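Local coordinates for 4-phosphoerythronate dehydrogenase (Lactobacillus jensenii, PDB 4PRK), which probably catalyses the NAD-dependent interconversion of D-lactate and pyruvate, as a D-2-hydroxyacid dehydrogenase with a Rossmann-type NAD-binding domain, at residues A[12-23]-A[304-313]; A[113-123]-A[287-295]. All blocks are in the same frame, centred on the assembly; numbering follows the deposited sequence.

How the contacts relate
The two contacts sit in different halves of the subunit, their centres about 33 Å apart and their nearest atoms about 9 Å apart. Contact 1 packs helix 10-23 on helix 301-319, beside the parallel sheet that contains strands 2-6, 26-30 and 47-50. Contact 2 lays helix 103-118 against strand 290-292, an outermost strand of the seven-stranded sheet in the NAD-binding half. Both segments of contact 2 lie between those of contact 1 in the chain. Helix 301-319 is the next regular element after strand 290-292. The chain thus returns from the NAD-binding half to the N-terminal half. Both contacts also touch a third subunit, another copy of the protein.

Contact 1 (A[12-23]-A[304-313]); sequences ERKLVAATEKKF and VRNMIEISLR
Glu309 meets Lys22 and Thr19 together. Lys22 reaches across on an extended chain, its CG anti to the backbone N (chi1 173°), and NZ forms a salt bridge of 2.8 Å to Glu309 OE1 on the syn lone pair. Thr19 OG1 lies 3.2 Å from Glu309 OE2 and also close to Leu15 O. With an alanine in place of Glu309, the Lys22 ammonium would probably lose its acidic mate and remain near the like charge of Arg305. Phe23 turns one ring face to Leu312, whose CD2 makes a CH-pi contact 3.6 Å from the ring centroid. The same methyl meets Thr19 CG2 at 3.5 Å. Helix segments 12-23 and 304-313 cross at -48°, their axes 9.8 Å apart at closest. Both pack on the parallel sheet, where Thr19 and Leu312 touch Leu27 of strand 26-30. Leu15 CD1 presses on Arg305 CA at 3.4 Å. Glu12 CG packs on Ile308 CD1 at 3.4 Å, while its carboxylate pairs with Arg76. Arg305 is steered by Asn306 OD1, which accepts from NE and NH1 in the guanidinium plane. Asn306 ND2 bonds Tyr101 O of the same chain and Tyr179 OH of the second subunit.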
loop_
_atom_site.group_PDB
_atom_site.type_symbol
_atom_site.label_atom_id
_atom_site.label_comp_id
_atom_site.label_asym_id
_atom_site.label_seq_id
_atom_site.Cartn_x
_atom_site.Cartn_y
_atom_site.Cartn_z
ATOM N N GLU A 12 27.559 16.047 6.825
ATOM C CA GLU A 12 28.452 14.938 7.109
ATOM C C GLU A 12 29.165 15.119 8.472
ATOM O O GLU A 12 29.275 14.164 9.232
ATOM C CB GLU A 12 29.453 14.732 5.993
ATOM C CG GLU A 12 28.913 14.015 4.761
ATOM C CD GLU A 12 29.926 13.911 3.639
ATOM O OE1 GLU A 12 30.526 14.919 3.283
ATOM O OE2 GLU A 12 30.143 12.824 3.116
ATOM N N ARG A 13 29.592 16.341 8.790
ATOM C CA ARG A 13 30.328 16.625 10.053
ATOM C C ARG A 13 29.531 16.234 11.288
ATOM O O ARG A 13 30.029 15.571 12.233
ATOM C CB ARG A 13 30.657 18.119 10.140
ATOM C CG ARG A 13 31.741 18.566 9.163
ATOM C CD ARG A 13 32.000 20.076 9.214
ATOM N NE ARG A 13 33.047 20.450 8.260
ATOM C CZ ARG A 13 34.352 20.252 8.449
ATOM N NH1 ARG A 13 34.789 19.674 9.565
ATOM N NH2 ARG A 13 35.231 20.609 7.515
ATOM N N LYS A 14 28.275 16.646 11.243
ATOM C CA LYS A 14 27.330 16.352 12.276
ATOM C C LYS A 14 27.177 14.906 12.592
ATOM O O LYS A 14 26.862 14.613 13.707
ATOM C CB LYS A 14 25.975 16.980 11.945
ATOM C CG LYS A 14 26.021 18.495 12.152
ATOM C CD LYS A 14 24.667 19.155 11.969
ATOM C CE LYS A 14 24.518 20.452 12.778
ATOM N NZ LYS A 14 25.272 21.607 12.249
ATOM N N LEU A 15 27.382 13.984 11.661
ATOM C CA LEU A 15 27.215 12.527 11.974
ATOM C C LEU A 15 28.484 11.893 12.492
ATOM O O LEU A 15 28.490 10.745 12.888
ATOM C CB LEU A 15 26.829 11.729 10.733
ATOM C CG LEU A 15 25.586 12.189 9.980
ATOM C CD1 LEU A 15 25.415 11.348 8.731
ATOM C CD2 LEU A 15 24.363 12.101 10.887
ATOM N N VAL A 16 29.579 12.613 12.426
ATOM C CA VAL A 16 30.863 11.964 12.565
ATOM C C VAL A 16 31.022 11.158 13.839
ATOM O O VAL A 16 31.517 10.036 13.847
ATOM C CB VAL A 16 31.970 13.005 12.526
ATOM C CG1 VAL A 16 33.237 12.436 13.147
ATOM C CG2 VAL A 16 32.195 13.403 11.090
ATOM N N ALA A 17 30.648 11.773 14.928
ATOM C CA ALA A 17 30.922 11.173 16.206
ATOM C C ALA A 17 30.100 9.928 16.310
ATOM O O ALA A 17 30.559 8.936 16.833
ATOM C CB ALA A 17 30.584 12.145 17.312
ATOM N N ALA A 18 28.866 9.961 15.825
ATOM C CA ALA A 18 27.999 8.779 15.960
ATOM C C ALA A 18 28.556 7.635 15.106
ATOM O O ALA A 18 28.437 6.463 15.461
ATOM C CB ALA A 18 26.579 9.099 15.542
ATOM N N THR A 19 29.180 7.990 13.986
ATOM C CA THR A 19 29.686 6.976 13.074
ATOM C C THR A 19 30.912 6.303 13.694
ATOM O O THR A 19 31.081 5.065 13.614
ATOM C CB THR A 19 29.971 7.585 11.685
ATOM O OG1 THR A 19 28.736 8.075 11.122
ATOM C CG2 THR A 19 30.564 6.546 10.785
ATOM N N GLU A 20 31.744 7.120 14.348
ATOM C CA GLU A 20 32.899 6.588 15.082
ATOM C C GLU A 20 32.434 5.530 16.070
ATOM O O GLU A 20 32.876 4.376 16.034
ATOM C CB GLU A 20 33.677 7.709 15.742
ATOM C CG GLU A 20 34.493 8.464 14.698
ATOM C CD GLU A 20 35.243 9.701 15.194
ATOM O OE1 GLU A 20 34.776 10.477 16.050
ATOM O OE2 GLU A 20 36.317 9.947 14.646
ATOM N N LYS A 21 31.497 5.914 16.915
ATOM C CA LYS A 21 30.962 5.002 17.913
ATOM C C LYS A 21 30.372 3.762 17.239
ATOM O O LYS A 21 30.653 2.647 17.674
ATOM C CB LYS A 21 29.908 5.664 18.782
ATOM C CG LYS A 21 29.218 4.681 19.727
ATOM C CD LYS A 21 28.144 5.323 20.600
ATOM C CE LYS A 21 27.093 6.009 19.742
ATOM N NZ LYS A 21 25.853 6.322 20.498
ATOM N N LYS A 22 29.579 3.949 16.179
ATOM C CA LYS A 22 28.976 2.820 15.487
ATOM C C LYS A 22 30.001 1.899 14.813
ATOM O O LYS A 22 29.867 0.683 14.881
ATOM C CB LYS A 22 27.967 3.294 14.463
ATOM C CG LYS A 22 27.392 2.211 13.561
ATOM C CD LYS A 22 26.398 2.891 12.616
ATOM C CE LYS A 22 25.752 1.923 11.648
ATOM N NZ LYS A 22 24.463 2.485 11.190
ATOM N N PHE A 23 31.020 2.441 14.168
ATOM C CA PHE A 23 32.012 1.548 13.589
ATOM C C PHE A 23 33.181 1.230 14.495
ATOM O O PHE A 23 34.007 0.379 14.166
ATOM C CB PHE A 23 32.501 2.091 12.262
ATOM C CG PHE A 23 31.522 1.844 11.124
ATOM C CD1 PHE A 23 30.334 2.565 11.050
ATOM C CD2 PHE A 23 31.787 0.864 10.153
ATOM C CE1 PHE A 23 29.437 2.341 10.029
ATOM C CE2 PHE A 23 30.897 0.642 9.117
ATOM C CZ PHE A 23 29.722 1.384 9.051
ATOM N N VAL A 304 22.897 11.180 3.461
ATOM C CA VAL A 304 24.172 11.728 3.886
ATOM C C VAL A 304 24.879 10.673 4.768
ATOM O O VAL A 304 26.051 10.402 4.588
ATOM C CB VAL A 304 23.975 13.066 4.599
ATOM C CG1 VAL A 304 25.259 13.531 5.314
ATOM C CG2 VAL A 304 23.524 14.090 3.589
ATOM N N ARG A 305 24.138 10.020 5.642
ATOM C CA ARG A 305 24.711 8.965 6.430
ATOM C C ARG A 305 25.207 7.773 5.581
ATOM O O ARG A 305 26.293 7.265 5.818
ATOM C CB ARG A 305 23.703 8.466 7.426
ATOM C CG ARG A 305 24.274 7.350 8.249
ATOM C CD ARG A 305 23.207 6.466 8.789
ATOM N NE ARG A 305 22.680 5.591 7.758
ATOM C CZ ARG A 305 21.687 4.738 7.975
ATOM N NH1 ARG A 305 21.233 3.964 6.998
ATOM N NH2 ARG A 305 21.137 4.670 9.178
ATOM N N ASN A 306 24.392 7.322 4.620
ATOM C CA ASN A 306 24.749 6.202 3.785
ATOM C C ASN A 306 25.963 6.482 2.957
ATOM O O ASN A 306 26.806 5.606 2.807
ATOM C CB ASN A 306 23.581 5.735 2.929
ATOM C CG ASN A 306 22.545 5.000 3.755
ATOM O OD1 ASN A 306 22.763 4.709 4.958
ATOM N ND2 ASN A 306 21.395 4.707 3.150
ATOM N N MET A 307 26.110 7.704 2.495
ATOM C CA MET A 307 27.284 8.050 1.731
ATOM C C MET A 307 28.566 7.861 2.538
ATOM O O MET A 307 29.587 7.429 1.991
ATOM C CB MET A 307 27.196 9.481 1.204
ATOM C CG MET A 307 26.224 9.622 0.029
ATOM S SD MET A 307 26.033 11.319 -0.589
ATOM C CE MET A 307 24.262 11.533 -0.589
ATOM N N ILE A 308 28.513 8.173 3.827
ATOM C CA ILE A 308 29.634 7.930 4.728
ATOM C C ILE A 308 29.730 6.452 5.080
ATOM O O ILE A 308 30.786 5.822 4.875
ATOM C CB ILE A 308 29.470 8.785 5.988
ATOM C CG1 ILE A 308 29.838 10.232 5.660
ATOM C CG2 ILE A 308 30.340 8.267 7.114
ATOM C CD1 ILE A 308 29.321 11.225 6.671
ATOM N N GLU A 309 28.642 5.865 5.581
ATOM C CA GLU A 309 28.762 4.543 6.164
ATOM C C GLU A 309 28.944 3.400 5.149
ATOM O O GLU A 309 29.603 2.374 5.474
ATOM C CB GLU A 309 27.629 4.250 7.154
ATOM C CG GLU A 309 27.687 5.213 8.319
ATOM C CD GLU A 309 26.713 4.875 9.422
ATOM O OE1 GLU A 309 25.963 3.865 9.313
ATOM O OE2 GLU A 309 26.739 5.642 10.421
ATOM N N ILE A 310 28.397 3.562 3.934
ATOM C CA ILE A 310 28.605 2.550 2.907
ATOM C C ILE A 310 30.051 2.556 2.351
ATOM O O ILE A 310 30.665 1.488 2.240
ATOM C CB ILE A 310 27.568 2.637 1.762
ATOM C CG1 ILE A 310 26.162 2.260 2.327
ATOM C CG2 ILE A 310 27.963 1.690 0.626
ATOM C CD1 ILE A 310 24.996 2.422 1.359
ATOM N N SER A 311 30.588 3.724 2.021
ATOM C CA SER A 311 31.988 3.815 1.638
ATOM C C SER A 311 32.949 3.330 2.780
ATOM O O SER A 311 33.797 2.433 2.584
ATOM C CB SER A 311 32.283 5.247 1.207
ATOM O OG SER A 311 32.053 6.194 2.237
ATOM N N LEU A 312 32.749 3.882 3.976
ATOM C CA LEU A 312 33.543 3.527 5.166
ATOM C C LEU A 312 33.641 1.991 5.304
ATOM O O LEU A 312 34.729 1.458 5.483
ATOM C CB LEU A 312 32.879 4.144 6.457
ATOM C CG LEU A 312 33.500 3.814 7.841
ATOM C CD1 LEU A 312 34.945 4.315 7.860
ATOM C CD2 LEU A 312 32.743 4.355 9.063
ATOM N N ARG A 313 32.480 1.325 5.229
ATOM C CA ARG A 313 32.343 -0.113 5.356
ATOM C C ARG A 313 33.120 -0.869 4.264
ATOM O O ARG A 313 33.884 -1.771 4.586
ATOM C CB ARG A 313 30.859 -0.536 5.370
ATOM C CG ARG A 313 30.610 -1.860 6.080
ATOM C CD ARG A 313 29.919 -2.900 5.194
ATOM N NE ARG A 313 30.767 -3.266 4.051
ATOM C CZ ARG A 313 31.368 -4.441 3.840
ATOM N NH1 ARG A 313 31.215 -5.457 4.670
ATOM N NH2 ARG A 313 32.118 -4.599 2.756
#

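Contact 2 (A[113-123]-A[287-295])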
loop_
_atom_site.group_PDB
_atom_site.type_symbol
_atom_site.label_atom_id
_atom_site.label_comp_id
_atom_site.label_asym_id
_atom_site.label_seq_id
_atom_site.Cartn_x
_atom_site.Cartn_y
_atom_site.Cartn_z
ATOM N N GLN A 113 7.045 16.904 -5.583
ATOM C CA GLN A 113 6.942 17.975 -6.593
ATOM C C GLN A 113 5.763 17.759 -7.530
ATOM O O GLN A 113 4.985 18.696 -7.771
ATOM C CB GLN A 113 8.215 18.078 -7.414
ATOM C CG GLN A 113 9.319 18.758 -6.651
ATOM C CD GLN A 113 10.544 19.121 -7.512
ATOM O OE1 GLN A 113 10.439 19.365 -8.706
ATOM N NE2 GLN A 113 11.720 19.177 -6.872
ATOM N N ALA A 114 5.572 16.519 -7.986
ATOM C CA ALA A 114 4.402 16.201 -8.807
ATOM C C ALA A 114 3.065 16.515 -8.119
ATOM O O ALA A 114 2.153 17.025 -8.778
ATOM C CB ALA A 114 4.384 14.760 -9.277
ATOM N N MET A 115 2.957 16.220 -6.816
ATOM C CA MET A 115 1.696 16.415 -6.139
ATOM C C MET A 115 1.447 17.901 -5.960
ATOM O O MET A 115 0.361 18.375 -6.231
ATOM C CB MET A 115 1.627 15.731 -4.777
ATOM C CG MET A 115 2.283 14.389 -4.765
ATOM S SD MET A 115 1.460 13.299 -3.652
ATOM C CE MET A 115 0.087 13.212 -4.876
ATOM N N TYR A 116 2.443 18.621 -5.484
ATOM C CA TYR A 116 2.311 20.091 -5.390
ATOM C C TYR A 116 1.851 20.737 -6.704
ATOM O O TYR A 116 0.883 21.518 -6.738
ATOM C CB TYR A 116 3.600 20.714 -4.902
ATOM C CG TYR A 116 3.596 22.213 -4.791
ATOM C CD1 TYR A 116 3.837 22.960 -5.887
ATOM C CD2 TYR A 116 3.473 22.855 -3.563
ATOM C CE1 TYR A 116 3.865 24.327 -5.843
ATOM C CE2 TYR A 116 3.534 24.238 -3.466
ATOM C CZ TYR A 116 3.720 24.952 -4.638
ATOM O OH TYR A 116 3.813 26.263 -4.690
ATOM N N LEU A 117 2.541 20.417 -7.783
ATOM C CA LEU A 117 2.160 20.968 -9.080
ATOM C C LEU A 117 0.813 20.514 -9.526
ATOM O O LEU A 117 0.116 21.296 -10.106
ATOM C CB LEU A 117 3.199 20.659 -10.147
ATOM C CG LEU A 117 4.542 21.269 -9.825
ATOM C CD1 LEU A 117 5.621 20.781 -10.745
ATOM C CD2 LEU A 117 4.410 22.802 -9.846
ATOM N N ASN A 118 0.445 19.256 -9.236
ATOM C CA ASN A 118 -0.902 18.721 -9.533
ATOM C C ASN A 118 -1.956 19.466 -8.803
ATOM O O ASN A 118 -3.002 19.704 -9.341
ATOM C CB ASN A 118 -1.025 17.234 -9.196
ATOM C CG ASN A 118 -2.426 16.682 -9.406
ATOM O OD1 ASN A 118 -2.917 16.605 -10.534
ATOM N ND2 ASN A 118 -3.044 16.202 -8.327
ATOM N N ARG A 119 -1.675 19.850 -7.570
ATOM C CA ARG A 119 -2.619 20.639 -6.799
ATOM C C ARG A 119 -2.557 22.158 -7.141
ATOM O O ARG A 119 -3.359 22.970 -6.584
ATOM C CB ARG A 119 -2.357 20.401 -5.288
ATOM C CG ARG A 119 -2.575 18.945 -4.835
ATOM C CD ARG A 119 -3.945 18.367 -5.250
ATOM N NE ARG A 119 -5.047 19.200 -4.733
ATOM C CZ ARG A 119 -6.076 18.801 -3.956
ATOM N NH1 ARG A 119 -6.250 17.547 -3.565
ATOM N NH2 ARG A 119 -7.002 19.686 -3.602
ATOM N N LYS A 120 -1.593 22.538 -7.993
ATOM C CA LYS A 120 -1.422 23.923 -8.482
ATOM C C LYS A 120 -1.320 24.934 -7.374
ATOM O O LYS A 120 -1.816 26.076 -7.494
ATOM C CB LYS A 120 -2.569 24.307 -9.427
ATOM C CG LYS A 120 -2.824 23.248 -10.494
ATOM C CD LYS A 120 -4.091 23.534 -11.296
ATOM C CE LYS A 120 -4.047 22.780 -12.604
ATOM N NZ LYS A 120 -5.343 22.853 -13.310
ATOM N N ILE A 121 -0.638 24.538 -6.304
ATOM C CA ILE A 121 -0.529 25.368 -5.141
ATOM C C ILE A 121 0.162 26.690 -5.500
ATOM O O ILE A 121 -0.211 27.732 -4.967
ATOM C CB ILE A 121 0.182 24.653 -4.006
ATOM C CG1 ILE A 121 -0.690 23.479 -3.495
ATOM C CG2 ILE A 121 0.517 25.607 -2.874
ATOM C CD1 ILE A 121 0.040 22.456 -2.620
ATOM N N GLY A 122 1.155 26.641 -6.379
ATOM C CA GLY A 122 1.919 27.810 -6.739
ATOM C C GLY A 122 1.125 28.730 -7.626
ATOM O O GLY A 122 1.282 29.929 -7.565
ATOM N N GLU A 123 0.270 28.159 -8.460
ATOM C CA GLU A 123 -0.636 28.963 -9.253
ATOM C C GLU A 123 -1.687 29.648 -8.333
ATOM O O GLU A 123 -1.996 30.824 -8.540
ATOM C CB GLU A 123 -1.281 28.137 -10.355
ATOM C CG GLU A 123 -0.287 27.550 -11.356
ATOM C CD GLU A 123 -0.929 26.563 -12.336
ATOM O OE1 GLU A 123 -0.638 25.359 -12.334
ATOM O OE2 GLU A 123 -1.786 26.973 -13.098
ATOM N N MET A 287 7.904 31.177 -13.120
ATOM C CA MET A 287 6.650 30.522 -13.478
ATOM C C MET A 287 6.003 29.873 -12.232
ATOM O O MET A 287 6.622 29.061 -11.555
ATOM C CB MET A 287 6.900 29.483 -14.575
ATOM C CG MET A 287 7.250 30.051 -15.968
ATOM S SD MET A 287 7.689 28.707 -17.118
ATOM C CE MET A 287 8.167 29.623 -18.592
ATOM N N PRO A 288 4.740 30.214 -11.929
ATOM C CA PRO A 288 4.154 29.643 -10.718
ATOM C C PRO A 288 3.716 28.223 -10.856
ATOM O O PRO A 288 3.380 27.664 -9.820
ATOM C CB PRO A 288 2.959 30.538 -10.418
ATOM C CG PRO A 288 2.573 31.139 -11.730
ATOM C CD PRO A 288 3.821 31.142 -12.610
ATOM N N ASN A 289 3.817 27.637 -12.062
ATOM C CA ASN A 289 3.545 26.215 -12.306
ATOM C C ASN A 289 4.816 25.413 -12.512
ATOM O O ASN A 289 4.774 24.315 -13.068
ATOM C CB ASN A 289 2.612 26.013 -13.513
ATOM C CG ASN A 289 3.200 26.536 -14.826
ATOM O OD1 ASN A 289 4.011 27.413 -14.818
ATOM N ND2 ASN A 289 2.750 26.007 -15.947
ATOM N N VAL A 290 5.947 25.965 -12.083
ATOM C CA VAL A 290 7.221 25.262 -12.104
ATOM C C VAL A 290 7.842 25.185 -10.695
ATOM O O VAL A 290 7.720 26.106 -9.922
ATOM C CB VAL A 290 8.208 26.018 -12.981
ATOM C CG1 VAL A 290 9.610 25.470 -12.797
ATOM C CG2 VAL A 290 7.738 25.975 -14.444
ATOM N N ILE A 291 8.506 24.086 -10.367
ATOM C CA ILE A 291 9.386 24.054 -9.223
ATOM C C ILE A 291 10.790 23.832 -9.713
ATOM O O ILE A 291 10.993 22.982 -10.568
ATOM C CB ILE A 291 9.026 22.911 -8.253
ATOM C CG1 ILE A 291 7.803 23.236 -7.435
ATOM C CG2 ILE A 291 10.137 22.632 -7.261
ATOM C CD1 ILE A 291 7.320 22.035 -6.621
ATOM N N VAL A 292 11.768 24.556 -9.167
ATOM C CA VAL A 292 13.162 24.155 -9.354
ATOM C C VAL A 292 13.828 24.084 -8.014
ATOM O O VAL A 292 13.691 24.985 -7.238
ATOM C CB VAL A 292 13.984 25.104 -10.258
ATOM C CG1 VAL A 292 15.399 24.504 -10.530
ATOM C CG2 VAL A 292 13.234 25.403 -11.558
ATOM N N THR A 293 14.529 22.970 -7.769
ATOM C CA THR A 293 15.340 22.762 -6.607
ATOM C C THR A 293 16.766 22.503 -7.047
ATOM O O THR A 293 16.999 22.011 -8.161
ATOM C CB THR A 293 14.844 21.552 -5.772
ATOM O OG1 THR A 293 14.522 20.447 -6.629
ATOM C CG2 THR A 293 13.599 21.962 -4.951
ATOM N N PRO A 294 17.731 22.830 -6.188
ATOM C CA PRO A 294 19.141 22.741 -6.533
ATOM C C PRO A 294 19.738 21.379 -6.346
ATOM O O PRO A 294 20.569 21.203 -5.466
ATOM C CB PRO A 294 19.792 23.735 -5.557
ATOM C CG PRO A 294 18.877 23.789 -4.401
ATOM C CD PRO A 294 17.545 23.268 -4.809
ATOM N N HIS A 295 19.298 20.421 -7.162
ATOM C CA HIS A 295 19.783 19.051 -7.111
ATOM C C HIS A 295 19.817 18.562 -5.658
ATOM O O HIS A 295 20.782 17.949 -5.208
ATOM C CB HIS A 295 21.165 18.895 -7.817
ATOM C CG HIS A 295 21.257 17.682 -8.705
ATOM N ND1 HIS A 295 20.991 16.398 -8.258
ATOM C CD2 HIS A 295 21.550 17.560 -10.022
ATOM C CE1 HIS A 295 21.103 15.543 -9.263
ATOM N NE2 HIS A 295 21.448 16.221 -10.341
#
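Ile291 points its side chain at helix 103-118 and is met there by Gln113, Tyr116 and Leu117. Its CG2 lies 3.5 Å from Gln113 CD, and the two side chains run at a slant to each other. With CG1 anti to the carbonyl carbon (chi1 -76°), the outer methyl CD1 reaches Tyr116 CD1 at 3.7 Å. Leu117 CD2 comes down on the backbone just before the strand, 3.6 Å from Asn289 O. Gln113 and Thr293 approach from opposite directions, and Gln113 NE2 gives a weak bond of 3.1 Å to Thr293 OG1. That hydroxyl has its stronger partner in Asp259. At the other end Gly122 lies against the Pro288 carbonyl, its CA 3.4 Å from Pro288 O in a CA-H...O contact. Without a side chain, Gly122 lets the backbones come close. Glu123 OE1 sits 3.5 Å from Asn289 CB, its carboxylate plane 69° from the Asn289 amide, whose ND2 bonds Ala254 O. Tyr116 also stacks on Tyr116 of the third subunit. Segment 113-118 runs at 151° to strand 290-292, which pairs with strand 255-258. Helices covering a parallel sheet in this way are typical of the Rossmann-type NAD-binding domain.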